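Side-chain contacts in neuraminidase (Influenza A virus, PDB 4K3Y), which is a neuraminidase-like six-bladed beta-propeller protein from a bat influenza A virus, probably lacking the sialidase activity of classical neuraminidases: residues C[237-242]-C[291-296]; C[112-117]-C[156-161]. All blocks are in the same frame, centred on the assembly; numbering follows the deposited sequence.

Contact 1: C[237-242]-C[291-296]; sequences LGFLGD and YKFLGT
Leu237 lies across from Phe293 and Phe239 across from Tyr291, with the two segments running in opposite senses. Their backbones stay well apart. The CA atoms of Phe239 and Tyr291 are 8.6 Å from each other, and those of Leu237 and Phe293 are 9.6 Å. Segment 237-242 is irregular, while Tyr291 to Phe293 belong to strand 286-294. No hydrogen bond joins the segments, so side chains alone make the contact. Leu237 and Phe293 approach from opposite directions. The CD2 methyl of Leu237 sits over the face of the Phe293 ring, 3.5 Å from its centroid and only 6° off the ring normal, a CH-pi contact. Phe293 CZ, at the far end of the same ring, meets Phe239 CB edge-on at 3.8 Å. Strand 286-294 is the third strand of a four-stranded antiparallel propeller blade. Segment 237-242 belongs to the long loop that leads into this blade from the previous one, and Cys236, just before it, is bonded to Cys253. Phe239 and Tyr291 form a T-shaped stack, with centroids 4.8 Å apart and planes at 71°. Tyr291 presents its edge, and its CD2 stands over the centre of the Phe239 face. Tyr291 CB adds a contact with Phe239 CE2 at 3.6 Å. With CG anti to the backbone N (chi1 -170°), the Phe239 ring turns its face to the edge of Tyr291. Arg278 makes a cation-pi contact with Phe239 and a hydrogen bond to Leu240 O. Ile276 of the neighbouring strand 273-279 touches both Phe239 and Phe293.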
ATOM      1  N   LEU C 237      -7.818  -3.988 -47.582  1.00 71.98           N
ATOM      2  CA  LEU C 237      -8.909  -4.870 -47.174  1.00 65.44           C
ATOM      3  C   LEU C 237     -10.260  -4.168 -47.006  1.00 73.79           C
ATOM      4  O   LEU C 237     -10.393  -3.176 -46.282  1.00 82.02           O
ATOM      5  CB  LEU C 237      -8.528  -5.611 -45.890  1.00 71.97           C
ATOM      6  CG  LEU C 237      -7.997  -7.040 -46.044  1.00 76.26           C
ATOM      7  CD1 LEU C 237      -7.171  -7.198 -47.303  1.00 78.77           C
ATOM      8  CD2 LEU C 237      -7.170  -7.419 -44.836  1.00 72.19           C
ATOM      9  N   GLY C 238     -11.264  -4.715 -47.682  1.00 82.35           N
ATOM     10  CA  GLY C 238     -12.601  -4.163 -47.677  1.00 75.20           C
ATOM     11  C   GLY C 238     -13.346  -4.382 -46.375  1.00 77.38           C
ATOM     12  O   GLY C 238     -14.502  -3.969 -46.262  1.00 68.94           O
ATOM     13  N   PHE C 239     -12.696  -5.034 -45.405  1.00 79.66           N
ATOM     14  CA  PHE C 239     -13.222  -5.161 -44.031  1.00 77.17           C
ATOM     15  C   PHE C 239     -12.914  -3.878 -43.239  1.00 69.21           C
ATOM     16  O   PHE C 239     -11.824  -3.712 -42.680  1.00 61.94           O
ATOM     17  CB  PHE C 239     -12.606  -6.374 -43.337  1.00 72.30           C
ATOM     18  CG  PHE C 239     -13.255  -6.734 -42.020  1.00 68.74           C
ATOM     19  CD1 PHE C 239     -14.519  -7.303 -41.991  1.00 57.83           C
ATOM     20  CD2 PHE C 239     -12.578  -6.549 -40.811  1.00 64.48           C
ATOM     21  CE1 PHE C 239     -15.118  -7.664 -40.785  1.00 60.61           C
ATOM     22  CE2 PHE C 239     -13.174  -6.902 -39.599  1.00 61.16           C
ATOM     23  CZ  PHE C 239     -14.445  -7.458 -39.584  1.00 61.69           C
ATOM     24  N   LEU C 240     -13.889  -2.982 -43.195  1.00 58.48           N
ATOM     25  CA  LEU C 240     -13.651  -1.613 -42.767  1.00 59.98           C
ATOM     26  C   LEU C 240     -13.458  -1.466 -41.267  1.00 58.51           C
ATOM     27  O   LEU C 240     -14.372  -1.746 -40.482  1.00 62.81           O
ATOM     28  CB  LEU C 240     -14.799  -0.719 -43.241  1.00 63.41           C
ATOM     29  CG  LEU C 240     -14.967  -0.676 -44.757  1.00 69.72           C
ATOM     30  CD1 LEU C 240     -15.986   0.380 -45.155  1.00 68.99           C
ATOM     31  CD2 LEU C 240     -13.625  -0.421 -45.427  1.00 73.95           C
ATOM     32  N   GLY C 241     -12.280  -0.975 -40.888  1.00 54.65           N
ATOM     33  CA  GLY C 241     -11.883  -0.875 -39.497  1.00 52.09           C
ATOM     34  C   GLY C 241     -12.483   0.242 -38.652  1.00 61.33           C
ATOM     35  O   GLY C 241     -12.693   0.056 -37.439  1.00 55.10           O
ATOM     36  N   ASP C 242     -12.749   1.403 -39.253  1.00 52.84           N
ATOM     37  CA  ASP C 242     -13.212   2.542 -38.457  1.00 51.65           C
ATOM     38  C   ASP C 242     -14.685   2.453 -38.074  1.00 54.87           C
ATOM     39  O   ASP C 242     -15.450   1.621 -38.591  1.00 56.06           O
ATOM     40  CB  ASP C 242     -12.953   3.881 -39.166  1.00 58.16           C
ATOM     41  CG  ASP C 242     -12.505   4.963 -38.213  1.00 70.54           C
ATOM     42  OD1 ASP C 242     -13.029   4.963 -37.071  1.00 71.43           O
ATOM     43  OD2 ASP C 242     -11.618   5.775 -38.600  1.00 80.85           O
ATOM     44  N   TYR C 291     -10.989  -9.993 -36.786  1.00 58.16           N
ATOM     45  CA  TYR C 291     -10.973 -10.856 -37.958  1.00 55.73           C
ATOM     46  C   TYR C 291      -9.536 -11.211 -38.305  1.00 55.44           C
ATOM     47  O   TYR C 291      -8.690 -10.318 -38.435  1.00 56.51           O
ATOM     48  CB  TYR C 291     -11.610 -10.094 -39.118  1.00 59.76           C
ATOM     49  CG  TYR C 291     -12.079 -10.925 -40.278  1.00 74.10           C
ATOM     50  CD1 TYR C 291     -11.972 -12.307 -40.272  1.00 84.00           C
ATOM     51  CD2 TYR C 291     -12.637 -10.318 -41.389  1.00 87.36           C
ATOM     52  CE1 TYR C 291     -12.409 -13.056 -41.353  1.00 93.08           C
ATOM     53  CE2 TYR C 291     -13.071 -11.048 -42.462  1.00 92.30           C
ATOM     54  CZ  TYR C 291     -12.958 -12.413 -42.447  1.00 93.72           C
ATOM     55  OH  TYR C 291     -13.400 -13.112 -43.543  1.00 84.56           O
ATOM     56  N   LYS C 292      -9.258 -12.508 -38.442  1.00 57.25           N
ATOM     57  CA  LYS C 292      -7.912 -12.966 -38.790  1.00 53.80           C
ATOM     58  C   LYS C 292      -7.774 -13.044 -40.306  1.00 63.71           C
ATOM     59  O   LYS C 292      -8.694 -13.493 -41.012  1.00 59.58           O
ATOM     60  CB  LYS C 292      -7.622 -14.339 -38.180  1.00 60.28           C
ATOM     61  CG  LYS C 292      -6.154 -14.763 -38.272  1.00 75.41           C
ATOM     62  CD  LYS C 292      -5.987 -16.268 -38.530  1.00 87.06           C
ATOM     63  CE  LYS C 292      -6.176 -17.105 -37.272  1.00 94.85           C
ATOM     64  NZ  LYS C 292      -5.298 -18.306 -37.273  1.00 96.86           N
ATOM     65  N   PHE C 293      -6.627 -12.593 -40.799  1.00 58.81           N
ATOM     66  CA  PHE C 293      -6.336 -12.639 -42.223  1.00 68.91           C
ATOM     67  C   PHE C 293      -5.046 -13.420 -42.443  1.00 79.94           C
ATOM     68  O   PHE C 293      -4.074 -13.250 -41.697  1.00 76.59           O
ATOM     69  CB  PHE C 293      -6.230 -11.222 -42.800  1.00 72.48           C
ATOM     70  CG  PHE C 293      -7.553 -10.486 -42.860  1.00 73.29           C
ATOM     71  CD1 PHE C 293      -8.409 -10.666 -43.938  1.00 69.62           C
ATOM     72  CD2 PHE C 293      -7.940  -9.613 -41.845  1.00 67.05           C
ATOM     73  CE1 PHE C 293      -9.629 -10.000 -44.007  1.00 61.56           C
ATOM     74  CE2 PHE C 293      -9.154  -8.950 -41.910  1.00 73.91           C
ATOM     75  CZ  PHE C 293     -10.000  -9.141 -43.001  1.00 65.13           C
ATOM     76  N   LEU C 294      -5.044 -14.287 -43.454  1.00 83.69           N
ATOM     77  CA  LEU C 294      -3.857 -15.076 -43.767  1.00 73.73           C
ATOM     78  C   LEU C 294      -2.978 -14.269 -44.718  1.00 81.25           C
ATOM     79  O   LEU C 294      -3.243 -14.220 -45.921  1.00 99.92           O
ATOM     80  CB  LEU C 294      -4.255 -16.417 -44.397  1.00 80.23           C
ATOM     81  CG  LEU C 294      -5.322 -17.254 -43.673  1.00 70.48           C
ATOM     82  CD1 LEU C 294      -5.741 -18.447 -44.507  1.00 66.15           C
ATOM     83  CD2 LEU C 294      -4.834 -17.714 -42.320  1.00 53.37           C
ATOM     84  N   GLY C 295      -1.949 -13.619 -44.170  1.00 81.66           N
ATOM     85  CA  GLY C 295      -1.119 -12.698 -44.934  1.00 90.73           C
ATOM     86  C   GLY C 295      -1.227 -11.227 -44.531  1.00 84.89           C
ATOM     87  O   GLY C 295      -1.888 -10.883 -43.553  1.00 76.35           O
ATOM     88  N   THR C 296      -0.577 -10.362 -45.308  1.00 89.06           N
ATOM     89  CA  THR C 296      -0.452  -8.934 -44.999  1.00 83.46           C
ATOM     90  C   THR C 296      -1.747  -8.143 -45.203  1.00 82.58           C
ATOM     91  O   THR C 296      -2.600  -8.520 -46.007  1.00 76.33           O
ATOM     92  CB  THR C 296       0.648  -8.285 -45.873  1.00 77.77           C
ATOM     93  OG1 THR C 296       0.746  -6.888 -45.572  1.00 72.57           O
ATOM     94  CG2 THR C 296       0.330  -8.466 -47.372  1.00 72.63           C
TER

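Contact 2: C[112-117]-C[156-161]; sequences TVLSVA and CYTIIA
Thr112 faces Cys156 and Leu114 faces Thr158 across two strands that run nearly parallel, at 15°, with axes 10.0 Å apart at their closest. At this spacing the strands are not hydrogen-bonded to each other, and their side chains fill the gap. Leu114 is the centre of the contact. Its CD2 methyl meets the CG2 methyl of Thr158 tip to tip at 3.7 Å. The side chains of Leu114 and Ile160 cross at a slant, with Leu114 CD2 4.2 Å from Ile160 CD1. Thr158 has its OG1 anti to the backbone N (chi1 -175°), which leaves CG2 as the branch that meets Leu114. The hydroxyl is hydrogen-bonded to Gln145 OE1, so its polar end is satisfied within a buried layer. One side chain thus serves both the apolar contact and a polar link to the preceding loop. At the other end the contact is looser, with Thr112 OG1 4.3 Å from Cys156 SG. That sulfur is tied to Cys151 in a disulfide across the hairpin of strands 150-152 and 155-162. Val122 of strand 121-126 touches Leu114 from within its own sheet. Each strand is the second of a four-stranded antiparallel sheet, and such face-to-face packing of successive blades is typical of a beta-propeller.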
ATOM      1  N   THR C 112       7.660   7.314 -18.314  1.00 61.71           N
ATOM      2  CA  THR C 112       7.490   8.553 -19.061  1.00 62.22           C
ATOM      3  C   THR C 112       5.991   8.810 -19.293  1.00 67.00           C
ATOM      4  O   THR C 112       5.250   7.939 -19.772  1.00 56.73           O
ATOM      5  CB  THR C 112       8.201   8.490 -20.413  1.00 60.11           C
ATOM      6  OG1 THR C 112       9.581   8.132 -20.217  1.00 67.64           O
ATOM      7  CG2 THR C 112       8.094   9.833 -21.116  1.00 51.55           C
ATOM      8  N   VAL C 113       5.540  10.007 -18.943  1.00 64.50           N
ATOM      9  CA  VAL C 113       4.142  10.359 -19.124  1.00 57.71           C
ATOM     10  C   VAL C 113       4.003  11.660 -19.912  1.00 67.94           C
ATOM     11  O   VAL C 113       4.418  12.728 -19.446  1.00 67.34           O
ATOM     12  CB  VAL C 113       3.440  10.515 -17.768  1.00 52.40           C
ATOM     13  CG1 VAL C 113       2.015  11.029 -17.955  1.00 45.56           C
ATOM     14  CG2 VAL C 113       3.447   9.193 -17.011  1.00 49.63           C
ATOM     15  N   LEU C 114       3.427  11.575 -21.110  1.00 68.23           N
ATOM     16  CA  LEU C 114       3.101  12.784 -21.863  1.00 63.54           C
ATOM     17  C   LEU C 114       1.676  13.203 -21.571  1.00 69.59           C
ATOM     18  O   LEU C 114       0.743  12.437 -21.804  1.00 65.95           O
ATOM     19  CB  LEU C 114       3.292  12.589 -23.360  1.00 51.72           C
ATOM     20  CG  LEU C 114       4.739  12.260 -23.712  1.00 67.52           C
ATOM     21  CD1 LEU C 114       4.924  10.745 -23.785  1.00 65.62           C
ATOM     22  CD2 LEU C 114       5.158  12.939 -25.005  1.00 68.06           C
ATOM     23  N   SER C 115       1.517  14.418 -21.056  1.00 70.66           N
ATOM     24  CA  SER C 115       0.210  14.911 -20.643  1.00 64.69           C
ATOM     25  C   SER C 115      -0.090  16.288 -21.239  1.00 64.24           C
ATOM     26  O   SER C 115       0.698  17.225 -21.088  1.00 66.20           O
ATOM     27  CB  SER C 115       0.122  14.949 -19.112  1.00 70.71           C
ATOM     28  OG  SER C 115      -1.185  15.305 -18.679  1.00 75.30           O
ATOM     29  N   VAL C 116      -1.232  16.393 -21.921  1.00 63.33           N
ATOM     30  CA  VAL C 116      -1.719  17.663 -22.472  1.00 64.13           C
ATOM     31  C   VAL C 116      -2.489  18.457 -21.418  1.00 63.33           C
ATOM     32  O   VAL C 116      -3.405  17.935 -20.792  1.00 64.85           O
ATOM     33  CB  VAL C 116      -2.669  17.443 -23.683  1.00 65.12           C
ATOM     34  CG1 VAL C 116      -3.227  18.786 -24.187  1.00 52.88           C
ATOM     35  CG2 VAL C 116      -1.954  16.709 -24.803  1.00 62.87           C
ATOM     36  N   ALA C 117      -2.133  19.724 -21.246  1.00 61.82           N
ATOM     37  CA  ALA C 117      -2.743  20.566 -20.227  1.00 63.87           C
ATOM     38  C   ALA C 117      -2.893  21.986 -20.755  1.00 83.07           C
ATOM     39  O   ALA C 117      -2.504  22.268 -21.895  1.00 85.45           O
ATOM     40  CB  ALA C 117      -1.900  20.554 -18.952  1.00 61.95           C
ATOM     41  N   CYS C 156      12.431   6.025 -26.034  1.00 75.73           N
ATOM     42  CA  CYS C 156      10.977   5.931 -26.133  1.00 72.26           C
ATOM     43  C   CYS C 156      10.459   6.746 -27.299  1.00 70.83           C
ATOM     44  O   CYS C 156      10.911   7.866 -27.536  1.00 83.09           O
ATOM     45  CB  CYS C 156      10.310   6.411 -24.848  1.00 72.97           C
ATOM     46  SG  CYS C 156      10.735   5.432 -23.397  1.00 95.01           S
ATOM     47  N   TYR C 157       9.499   6.188 -28.026  1.00 72.18           N
ATOM     48  CA  TYR C 157       8.915   6.886 -29.176  1.00 63.93           C
ATOM     49  C   TYR C 157       7.409   7.169 -28.990  1.00 62.22           C
ATOM     50  O   TYR C 157       6.674   6.372 -28.397  1.00 60.20           O
ATOM     51  CB  TYR C 157       9.192   6.112 -30.471  1.00 47.07           C
ATOM     52  CG  TYR C 157      10.650   5.722 -30.650  1.00 67.37           C
ATOM     53  CD1 TYR C 157      11.146   4.521 -30.134  1.00 69.30           C
ATOM     54  CD2 TYR C 157      11.534   6.554 -31.332  1.00 69.37           C
ATOM     55  CE1 TYR C 157      12.478   4.161 -30.299  1.00 67.27           C
ATOM     56  CE2 TYR C 157      12.866   6.200 -31.503  1.00 78.05           C
ATOM     57  CZ  TYR C 157      13.333   5.006 -30.987  1.00 84.21           C
ATOM     58  OH  TYR C 157      14.655   4.665 -31.159  1.00 91.95           O
ATOM     59  N   THR C 158       6.966   8.328 -29.461  1.00 62.01           N
ATOM     60  CA  THR C 158       5.559   8.693 -29.378  1.00 58.92           C
ATOM     61  C   THR C 158       5.210   9.603 -30.546  1.00 62.91           C
ATOM     62  O   THR C 158       6.104  10.191 -31.166  1.00 63.72           O
ATOM     63  CB  THR C 158       5.214   9.386 -28.040  1.00 72.00           C
ATOM     64  OG1 THR C 158       3.800   9.624 -27.968  1.00 82.82           O
ATOM     65  CG2 THR C 158       5.962  10.710 -27.897  1.00 58.58           C
ATOM     66  N   ILE C 159       3.916   9.705 -30.854  1.00 63.74           N
ATOM     67  CA  ILE C 159       3.454  10.555 -31.946  1.00 56.04           C
ATOM     68  C   ILE C 159       2.503  11.624 -31.412  1.00 53.94           C
ATOM     69  O   ILE C 159       1.634  11.324 -30.602  1.00 67.22           O
ATOM     70  CB  ILE C 159       2.795   9.716 -33.055  1.00 50.57           C
ATOM     71  CG1 ILE C 159       3.794   8.676 -33.570  1.00 65.24           C
ATOM     72  CG2 ILE C 159       2.323  10.617 -34.199  1.00 47.85           C
ATOM     73  CD1 ILE C 159       3.183   7.477 -34.280  1.00 64.17           C
ATOM     74  N   ILE C 160       2.684  12.869 -31.849  1.00 56.28           N
ATOM     75  CA  ILE C 160       1.845  13.977 -31.385  1.00 51.29           C
ATOM     76  C   ILE C 160       1.188  14.717 -32.543  1.00 56.59           C
ATOM     77  O   ILE C 160       1.817  14.972 -33.570  1.00 66.25           O
ATOM     78  CB  ILE C 160       2.643  14.962 -30.517  1.00 55.35           C
ATOM     79  CG1 ILE C 160       3.187  14.231 -29.285  1.00 45.18           C
ATOM     80  CG2 ILE C 160       1.787  16.168 -30.103  1.00 46.29           C
ATOM     81  CD1 ILE C 160       3.899  15.129 -28.318  1.00 65.67           C
ATOM     82  N   ALA C 161      -0.085  15.059 -32.363  1.00 59.40           N
ATOM     83  CA  ALA C 161      -0.868  15.705 -33.407  1.00 54.35           C
ATOM     84  C   ALA C 161      -1.062  17.199 -33.148  1.00 56.87           C
ATOM     85  O   ALA C 161      -1.294  17.621 -32.010  1.00 59.34           O
ATOM     86  CB  ALA C 161      -2.213  15.016 -33.551  1.00 53.36           C
TER

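In the fold
From the N terminus, strand 20-26 joins the sheet of the C-terminal strands, which closes the propeller ring. Blade 40-98 follows before contact 2 opens on strand 111-117. This contact closes a loop of 38 residues that holds the outer half of blade 101-134 and the start of blade 150-187. The disulfide Cys105-Cys149 also connects these blades. The chain then builds blade 197-233 before contact 1 opens. Contact 1 closes 48 residues, including the long loop that carries the calcium ligand Gly262, and ties that loop to blade 268-311. The contacts follow in series and neither nest nor cross. The centres of contact 1 and contact 2 are about 29 Å apart, on opposite sides of the chain's centre.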